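Nicotinate-nucleotide pyrophosphorylase (PDB 2I14) probably transfers the phosphoribosyl group of phosphoribosyl pyrophosphate to nicotinate, with ATP hydrolysis, to give nicotinate mononucleotide for NAD synthesis. Local coordinates at residues Q193-D201 / E223-K234; R247-R258 / K270-D278. All blocks are in the same frame, centred on the assembly; numbering follows the deposited sequence.

Contact 1: residues Q193-D201 / E223-K234; sequences QVKAWKYFD and EAVMAAEALGKK
W197 lays one face of its indole on A227, and this pair fills the middle of the contact between helix 193-203 and helix 220-228. The methyl A227 CB stands 3.9 Å from the centroid of the six-membered ring of W197, 19° off the ring normal, a CH-pi contact over the face. Alanine suits the place because a bare methyl lets the broad ring come down close to the helix backbone. With chi1 at 36°, displaced from the staggered value, the indole leans back over its own helix, and the carbonyl oxygen Q193 O lies against its other face. L231, in the turn that follows the second helix, crosses the indole at about a right angle; L231 CD2 lies against the carbonyl oxygen of W197 and its pyrrole carbon, 4.2 Å from W197 CD1. Further from the turn, M226 crosses Q193 at a slant, and the bend at its CG-SD bond brings M226 CE to 3.7 Å from V194 CG2. An unbranched, flexible side chain can bend to lie against V194 and Q193. At the other end the aliphatic part of K234 runs across the carboxylate of D201, with K234 CD 3.5 Å from D201 OD1, while D201 makes its salt bridge with R210. E223 crosses Q193, its carboxylate steeply inclined to the amide, and its OE2 accepts from the backbone N of F217 and Y218. The axes of residues 193-201 and 223-228 approach to 10.1 Å and cross at -42°, and W197 and A227 both reach A212 on strand 211-213. The arrangement is that of successive helices packed side by side on the outside of a parallel alpha/beta barrel, here in the quinolinate phosphoribosyltransferase-type C-terminal domain.

Contact 2: residues R247-R258 / K270-D278; sequences RGNFRKIIEEVR and KIFVSGGLD. With PCP (1-alpha-pyrophosphoryl-2-alpha,3-alpha-dihydroxy-4-beta-cyclopentane-methanol-5-phosphate), chain I.
R247 reaches the backbone of the phosphate-binding loop through both NH1 and NH2, which converge on the carbonyl of G275. The bond from R247 NH1 to G275 O is 2.9 Å long but bent, 131° at the hydrogen; that from NH2 is weak. Just beyond, G276 N donates to O3P of the bound PCP at 3.1 Å. A side chain on G275 would run into R247 NH2 and, at this backbone conformation, into S274 O, so glycine is needed. The R247 chain, extended from CG to NE (chi2 -161°), carries the guanidinium out to the loop; one face lies over F250 CZ, and NE donates to T242 O, which fixes its rotation. A leucine here would probably leave G275 O without these donors and the loop less firmly held. Helix 250-263 and strand 270-274 belong to a beta-alpha-beta unit of the barrel, residues 250-258 running at 150° to the strand. F250 turns a ring edge to V273, its CE2 3.9 Å from V273 CB, and I254 CD1 meets V273 CG1 at 4.0 Å. Beta-branched residues suit the strand, presenting compact branched carbons to the helix; I271 CD1 lies 3.9 Å from V257 CG1. Upstream, N249 OD1 caps the helix, accepting from K252 N.

Overall arrangement
Contacts 1 and 2 follow one another along the chain within the alpha/beta barrel domain, their centres 19 Å apart. They meet directly where helix 220-228 lies beside helix 250-263: A224 CB of contact 1 is 3.9 Å from V257 CG1 of contact 2, so the two contacts touch through neighbouring barrel helices. Their relation to the ligand differs. Contact 2 ends in the pocket itself, with S274, G275 and G276 among its residues, whereas in contact 1 the side chain of W197 remains about 11 Å from PCP. The side chains of E223 and R247 each lie about 8 Å from a bound zinc ion, and H184 and D241 are zinc ligands.

Contact 1: residues Q193-D201 / E223-K234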
# COMPACT_ATOMS: atom_id res chain seq x y z
N GLN A 193 3.59 -46.08 11.24
CA GLN A 193 4.14 -45.57 9.99
C GLN A 193 4.85 -46.65 9.19
O GLN A 193 4.45 -46.96 8.07
CB GLN A 193 5.13 -44.43 10.25
CG GLN A 193 4.56 -43.29 11.06
CD GLN A 193 5.00 -43.33 12.51
OE1 GLN A 193 6.04 -42.78 12.87
NE2 GLN A 193 4.22 -44.01 13.35
N VAL A 194 5.89 -47.22 9.79
CA VAL A 194 6.68 -48.26 9.12
C VAL A 194 5.86 -49.46 8.66
O VAL A 194 5.95 -49.89 7.50
CB VAL A 194 7.80 -48.75 10.02
CG1 VAL A 194 8.84 -49.48 9.18
CG2 VAL A 194 8.42 -47.57 10.78
N LYS A 195 5.07 -50.01 9.58
CA LYS A 195 4.23 -51.16 9.31
C LYS A 195 3.31 -50.87 8.12
O LYS A 195 3.06 -51.73 7.27
CB LYS A 195 3.39 -51.48 10.56
CG LYS A 195 2.77 -52.88 10.58
CD LYS A 195 1.92 -53.11 11.83
CE LYS A 195 2.75 -53.04 13.12
NZ LYS A 195 3.70 -54.18 13.26
N ALA A 196 2.84 -49.62 8.08
CA ALA A 196 1.94 -49.15 7.03
C ALA A 196 2.56 -49.20 5.64
O ALA A 196 2.06 -49.91 4.76
CB ALA A 196 1.47 -47.74 7.35
N TRP A 197 3.63 -48.45 5.43
CA TRP A 197 4.24 -48.45 4.11
C TRP A 197 4.95 -49.75 3.78
O TRP A 197 5.46 -49.91 2.68
CB TRP A 197 5.16 -47.24 3.89
CG TRP A 197 5.95 -46.73 5.06
CD1 TRP A 197 6.84 -47.43 5.81
CD2 TRP A 197 6.02 -45.37 5.52
NE1 TRP A 197 7.48 -46.60 6.71
CE2 TRP A 197 6.99 -45.33 6.55
CE3 TRP A 197 5.36 -44.19 5.16
CZ2 TRP A 197 7.32 -44.15 7.23
CZ3 TRP A 197 5.69 -43.02 5.83
CH2 TRP A 197 6.66 -43.01 6.86
N LYS A 198 4.98 -50.67 4.74
CA LYS A 198 5.58 -51.99 4.49
C LYS A 198 4.46 -52.77 3.83
O LYS A 198 4.64 -53.36 2.76
CB LYS A 198 5.99 -52.66 5.80
CG LYS A 198 7.44 -52.44 6.21
CD LYS A 198 7.76 -53.19 7.50
CE LYS A 198 9.22 -53.07 7.92
NZ LYS A 198 10.11 -53.76 6.95
N TYR A 199 3.30 -52.74 4.47
CA TYR A 199 2.12 -53.42 3.95
C TYR A 199 1.82 -52.94 2.54
O TYR A 199 1.41 -53.73 1.68
CB TYR A 199 0.92 -53.10 4.83
CG TYR A 199 0.95 -53.73 6.20
CD1 TYR A 199 0.31 -53.12 7.27
CD2 TYR A 199 1.59 -54.96 6.41
CE1 TYR A 199 0.29 -53.71 8.53
CE2 TYR A 199 1.58 -55.56 7.67
CZ TYR A 199 0.92 -54.93 8.72
OH TYR A 199 0.88 -55.51 9.98
N PHE A 200 2.01 -51.65 2.30
CA PHE A 200 1.75 -51.09 0.98
C PHE A 200 2.73 -51.68 -0.03
O PHE A 200 2.33 -52.04 -1.15
CB PHE A 200 1.89 -49.56 0.98
CG PHE A 200 1.62 -48.92 -0.36
CD1 PHE A 200 0.34 -48.50 -0.70
CD2 PHE A 200 2.62 -48.82 -1.31
CE1 PHE A 200 0.07 -48.00 -1.97
CE2 PHE A 200 2.35 -48.32 -2.58
CZ PHE A 200 1.07 -47.91 -2.91
N ASP A 201 4.00 -51.76 0.36
CA ASP A 201 5.06 -52.29 -0.50
C ASP A 201 4.80 -53.72 -0.94
O ASP A 201 5.10 -54.10 -2.08
CB ASP A 201 6.43 -52.20 0.21
CG ASP A 201 7.57 -52.79 -0.62
OD1 ASP A 201 7.57 -52.64 -1.87
OD2 ASP A 201 8.48 -53.40 -0.03
N GLU A 223 10.37 -38.98 10.14
CA GLU A 223 9.70 -40.01 9.35
C GLU A 223 10.26 -40.21 7.95
O GLU A 223 10.02 -41.24 7.32
CB GLU A 223 8.20 -39.71 9.27
CG GLU A 223 7.48 -39.90 10.58
CD GLU A 223 5.97 -39.91 10.41
OE1 GLU A 223 5.46 -40.75 9.65
OE2 GLU A 223 5.30 -39.07 11.05
N ALA A 224 10.99 -39.23 7.45
CA ALA A 224 11.55 -39.34 6.11
C ALA A 224 12.62 -40.43 6.10
O ALA A 224 12.56 -41.35 5.28
CB ALA A 224 12.13 -38.02 5.67
N VAL A 225 13.60 -40.33 7.01
CA VAL A 225 14.67 -41.33 7.07
C VAL A 225 14.09 -42.70 7.39
O VAL A 225 14.52 -43.70 6.81
CB VAL A 225 15.77 -40.97 8.10
CG1 VAL A 225 16.54 -39.75 7.62
CG2 VAL A 225 15.16 -40.73 9.46
N MET A 226 13.12 -42.76 8.30
CA MET A 226 12.48 -44.02 8.65
C MET A 226 12.01 -44.71 7.37
O MET A 226 12.37 -45.86 7.11
CB MET A 226 11.26 -43.78 9.55
CG MET A 226 11.59 -43.38 10.98
SD MET A 226 10.12 -42.88 11.90
CE MET A 226 9.40 -44.44 12.40
N ALA A 227 11.22 -44.00 6.57
CA ALA A 227 10.70 -44.53 5.31
C ALA A 227 11.84 -44.96 4.39
O ALA A 227 11.66 -45.83 3.54
CB ALA A 227 9.84 -43.49 4.62
N ALA A 228 13.00 -44.34 4.55
CA ALA A 228 14.17 -44.67 3.74
C ALA A 228 14.74 -45.99 4.25
O ALA A 228 14.93 -46.95 3.49
CB ALA A 228 15.21 -43.57 3.84
N GLU A 229 15.04 -46.02 5.55
CA GLU A 229 15.55 -47.23 6.19
C GLU A 229 14.35 -48.15 6.41
O GLU A 229 13.93 -48.44 7.53
CB GLU A 229 16.25 -46.90 7.52
CG GLU A 229 15.47 -46.01 8.48
CD GLU A 229 16.25 -45.69 9.76
OE1 GLU A 229 17.42 -45.24 9.66
OE2 GLU A 229 15.70 -45.87 10.87
N ALA A 230 13.80 -48.59 5.28
CA ALA A 230 12.65 -49.47 5.18
C ALA A 230 12.43 -49.41 3.68
O ALA A 230 12.43 -48.33 3.10
CB ALA A 230 11.45 -48.89 5.93
N LEU A 231 12.25 -50.56 3.05
CA LEU A 231 12.09 -50.63 1.60
C LEU A 231 13.23 -49.93 0.84
O LEU A 231 13.35 -50.09 -0.36
CB LEU A 231 10.71 -50.07 1.16
CG LEU A 231 9.88 -49.01 1.88
CD1 LEU A 231 8.75 -48.58 0.94
CD2 LEU A 231 9.30 -49.54 3.19
N GLY A 232 14.06 -49.19 1.57
CA GLY A 232 15.20 -48.50 0.97
C GLY A 232 15.06 -48.13 -0.49
O GLY A 232 14.57 -47.06 -0.81
N LYS A 233 15.50 -49.01 -1.39
CA LYS A 233 15.43 -48.76 -2.83
C LYS A 233 14.05 -49.05 -3.42
O LYS A 233 13.86 -49.01 -4.63
CB LYS A 233 16.49 -49.58 -3.58
CG LYS A 233 17.87 -48.92 -3.67
CD LYS A 233 17.83 -47.64 -4.49
CE LYS A 233 19.21 -47.02 -4.68
NZ LYS A 233 20.07 -47.81 -5.60
N LYS A 234 13.11 -49.35 -2.54
CA LYS A 234 11.74 -49.61 -2.95
C LYS A 234 10.99 -48.29 -2.81
O LYS A 234 9.91 -48.11 -3.38
CB LYS A 234 11.10 -50.67 -2.05
CG LYS A 234 11.55 -52.11 -2.32
CD LYS A 234 10.71 -52.75 -3.43
CE LYS A 234 10.86 -52.01 -4.76
NZ LYS A 234 9.92 -52.53 -5.78

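Contact 2: residues R247-R258 / K270-D278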
# COMPACT_ATOMS: atom_id res chain seq x y z
N ARG A 247 3.40 -25.27 8.27
CA ARG A 247 4.26 -24.74 7.21
C ARG A 247 4.83 -23.36 7.48
O ARG A 247 4.32 -22.37 6.99
CB ARG A 247 3.52 -24.70 5.87
CG ARG A 247 3.31 -26.05 5.22
CD ARG A 247 3.01 -25.91 3.73
NE ARG A 247 2.43 -27.15 3.23
CZ ARG A 247 1.94 -27.32 2.01
NH1 ARG A 247 1.96 -26.34 1.13
NH2 ARG A 247 1.41 -28.49 1.66
N GLY A 248 5.90 -23.30 8.26
CA GLY A 248 6.52 -22.01 8.52
C GLY A 248 7.21 -21.54 7.25
O GLY A 248 7.00 -20.42 6.77
N ASN A 249 8.05 -22.41 6.69
CA ASN A 249 8.76 -22.10 5.46
C ASN A 249 8.85 -23.42 4.74
O ASN A 249 9.74 -24.22 5.01
CB ASN A 249 10.15 -21.56 5.76
CG ASN A 249 10.81 -20.95 4.53
OD1 ASN A 249 10.81 -21.53 3.44
ND2 ASN A 249 11.38 -19.79 4.71
N PHE A 250 7.92 -23.67 3.83
CA PHE A 250 7.91 -24.93 3.12
C PHE A 250 9.24 -25.19 2.43
O PHE A 250 9.79 -26.28 2.53
CB PHE A 250 6.76 -24.96 2.10
CG PHE A 250 6.27 -26.35 1.79
CD1 PHE A 250 6.18 -27.31 2.81
CD2 PHE A 250 5.92 -26.70 0.49
CE1 PHE A 250 5.74 -28.60 2.53
CE2 PHE A 250 5.47 -27.99 0.20
CZ PHE A 250 5.39 -28.94 1.22
N ARG A 251 9.75 -24.19 1.72
CA ARG A 251 11.03 -24.33 1.04
C ARG A 251 12.07 -24.91 2.00
O ARG A 251 12.66 -25.96 1.75
CB ARG A 251 11.50 -22.97 0.56
CG ARG A 251 12.95 -22.95 0.10
CD ARG A 251 13.04 -23.10 -1.38
NE ARG A 251 14.43 -23.14 -1.82
CZ ARG A 251 14.80 -23.20 -3.09
NH1 ARG A 251 13.87 -23.20 -4.05
NH2 ARG A 251 16.08 -23.26 -3.41
N LYS A 252 12.29 -24.21 3.11
CA LYS A 252 13.24 -24.65 4.09
C LYS A 252 12.96 -26.07 4.54
O LYS A 252 13.88 -26.89 4.62
CB LYS A 252 13.23 -23.73 5.30
CG LYS A 252 14.06 -22.46 5.16
CD LYS A 252 13.96 -21.70 6.46
CE LYS A 252 14.64 -20.34 6.41
NZ LYS A 252 14.38 -19.64 7.72
N ILE A 253 11.70 -26.37 4.85
CA ILE A 253 11.33 -27.72 5.29
C ILE A 253 11.70 -28.75 4.23
O ILE A 253 12.24 -29.81 4.54
CB ILE A 253 9.81 -27.82 5.63
CG1 ILE A 253 9.49 -26.96 6.85
CG2 ILE A 253 9.43 -29.28 5.92
CD1 ILE A 253 8.05 -27.07 7.32
N ILE A 254 11.44 -28.44 2.97
CA ILE A 254 11.77 -29.34 1.88
C ILE A 254 13.27 -29.59 1.80
O ILE A 254 13.71 -30.71 1.56
CB ILE A 254 11.32 -28.79 0.53
CG1 ILE A 254 9.79 -28.72 0.50
CG2 ILE A 254 11.89 -29.65 -0.59
CD1 ILE A 254 9.21 -28.19 -0.80
N GLU A 255 14.07 -28.54 2.00
CA GLU A 255 15.51 -28.70 1.95
C GLU A 255 16.02 -29.60 3.08
O GLU A 255 16.78 -30.54 2.85
CB GLU A 255 16.18 -27.34 2.02
CG GLU A 255 15.76 -26.40 0.91
CD GLU A 255 16.51 -25.07 0.93
OE1 GLU A 255 16.69 -24.51 2.04
OE2 GLU A 255 16.90 -24.60 -0.16
N GLU A 256 15.58 -29.31 4.31
CA GLU A 256 15.98 -30.07 5.48
C GLU A 256 15.77 -31.56 5.25
O GLU A 256 16.58 -32.39 5.66
CB GLU A 256 15.19 -29.60 6.68
CG GLU A 256 15.50 -30.29 7.99
CD GLU A 256 14.80 -29.61 9.17
OE1 GLU A 256 14.62 -30.24 10.23
OE2 GLU A 256 14.43 -28.43 9.03
N VAL A 257 14.68 -31.91 4.58
CA VAL A 257 14.42 -33.32 4.32
C VAL A 257 15.49 -33.84 3.37
O VAL A 257 16.12 -34.88 3.63
CB VAL A 257 13.02 -33.55 3.70
CG1 VAL A 257 12.86 -35.00 3.26
CG2 VAL A 257 11.94 -33.20 4.72
N ARG A 258 15.69 -33.12 2.27
CA ARG A 258 16.69 -33.52 1.30
C ARG A 258 18.04 -33.72 1.99
O ARG A 258 18.79 -34.64 1.66
CB ARG A 258 16.84 -32.46 0.23
CG ARG A 258 15.61 -32.25 -0.58
CD ARG A 258 15.79 -31.05 -1.46
NE ARG A 258 16.55 -31.33 -2.66
CZ ARG A 258 16.08 -32.03 -3.69
NH1 ARG A 258 14.85 -32.52 -3.66
NH2 ARG A 258 16.83 -32.20 -4.77
N LYS A 270 13.19 -39.18 -4.22
CA LYS A 270 12.80 -37.87 -4.67
C LYS A 270 11.82 -37.21 -3.69
O LYS A 270 11.28 -37.85 -2.80
CB LYS A 270 12.14 -37.98 -6.03
CG LYS A 270 12.99 -38.67 -7.09
CD LYS A 270 12.15 -38.96 -8.33
CE LYS A 270 12.99 -39.44 -9.48
NZ LYS A 270 13.97 -38.41 -9.88
N ILE A 271 11.61 -35.91 -3.89
CA ILE A 271 10.70 -35.15 -3.04
C ILE A 271 9.42 -34.84 -3.79
O ILE A 271 9.43 -34.06 -4.75
CB ILE A 271 11.33 -33.83 -2.58
CG1 ILE A 271 12.69 -34.10 -1.92
CG2 ILE A 271 10.40 -33.14 -1.59
CD1 ILE A 271 12.61 -34.91 -0.64
N PHE A 272 8.33 -35.45 -3.35
CA PHE A 272 7.03 -35.24 -3.95
C PHE A 272 6.20 -34.44 -2.96
O PHE A 272 6.08 -34.82 -1.79
CB PHE A 272 6.39 -36.59 -4.23
CG PHE A 272 5.09 -36.51 -4.97
CD1 PHE A 272 3.93 -36.04 -4.35
CD2 PHE A 272 5.02 -36.89 -6.31
CE1 PHE A 272 2.73 -35.95 -5.04
CE2 PHE A 272 3.82 -36.81 -7.02
CZ PHE A 272 2.68 -36.34 -6.39
N VAL A 273 5.65 -33.31 -3.40
CA VAL A 273 4.84 -32.47 -2.52
C VAL A 273 3.43 -32.20 -3.03
O VAL A 273 3.16 -32.23 -4.23
CB VAL A 273 5.51 -31.09 -2.24
CG1 VAL A 273 6.93 -31.28 -1.76
CG2 VAL A 273 5.45 -30.23 -3.49
N SER A 274 2.54 -31.96 -2.09
CA SER A 274 1.18 -31.67 -2.42
C SER A 274 0.61 -30.97 -1.20
O SER A 274 1.16 -31.07 -0.10
CB SER A 274 0.42 -32.97 -2.69
OG SER A 274 0.23 -33.69 -1.48
N GLY A 275 -0.48 -30.22 -1.39
CA GLY A 275 -1.07 -29.54 -0.26
C GLY A 275 -1.21 -28.05 -0.48
O GLY A 275 -0.24 -27.31 -0.42
N GLY A 276 -2.46 -27.65 -0.72
CA GLY A 276 -2.80 -26.26 -0.94
C GLY A 276 -1.72 -25.42 -1.57
O GLY A 276 -1.04 -24.66 -0.88
N LEU A 277 -1.54 -25.55 -2.87
CA LEU A 277 -0.52 -24.75 -3.53
C LEU A 277 -0.92 -24.25 -4.92
O LEU A 277 -1.57 -24.94 -5.68
CB LEU A 277 0.82 -25.50 -3.57
CG LEU A 277 0.88 -27.02 -3.76
CD1 LEU A 277 0.69 -27.37 -5.21
CD2 LEU A 277 2.24 -27.52 -3.27
N ASP A 278 -0.52 -23.02 -5.20
CA ASP A 278 -0.81 -22.37 -6.47
C ASP A 278 0.50 -22.02 -7.17
O ASP A 278 1.57 -22.54 -6.83
CB ASP A 278 -1.61 -21.11 -6.21
CG ASP A 278 -0.94 -20.22 -5.17
OD1 ASP A 278 -1.46 -19.11 -4.88
OD2 ASP A 278 0.11 -20.64 -4.63
C1 PCP I . -4.87 -33.27 0.12
C2 PCP I . -5.81 -33.71 -1.03
C3 PCP I . -4.86 -33.93 -2.24
C4 PCP I . -3.75 -32.87 -2.07
C5 PCP I . -3.65 -32.77 -0.58
CP PCP I . -4.03 -31.49 -2.76
O1 PCP I . -4.40 -34.47 0.94
O2 PCP I . -6.50 -34.92 -0.71
O3 PCP I . -4.24 -35.23 -2.24
OP PCP I . -5.24 -30.79 -2.30
P PCP I . -5.32 -29.16 -2.13
O1P PCP I . -6.61 -28.74 -2.72
O2P PCP I . -4.14 -28.60 -2.86
O3P PCP I . -5.28 -28.91 -0.66
PA PCP I . -3.45 -34.39 2.21
O1A PCP I . -4.11 -33.42 3.18
O2A PCP I . -2.12 -33.88 1.71
O3A PCP I . -3.42 -35.87 2.72
PB PCP I . -4.41 -37.06 2.80
O1B PCP I . -3.86 -38.19 3.59
O2B PCP I . -4.73 -37.60 1.50
O3B PCP I . -5.70 -36.64 3.44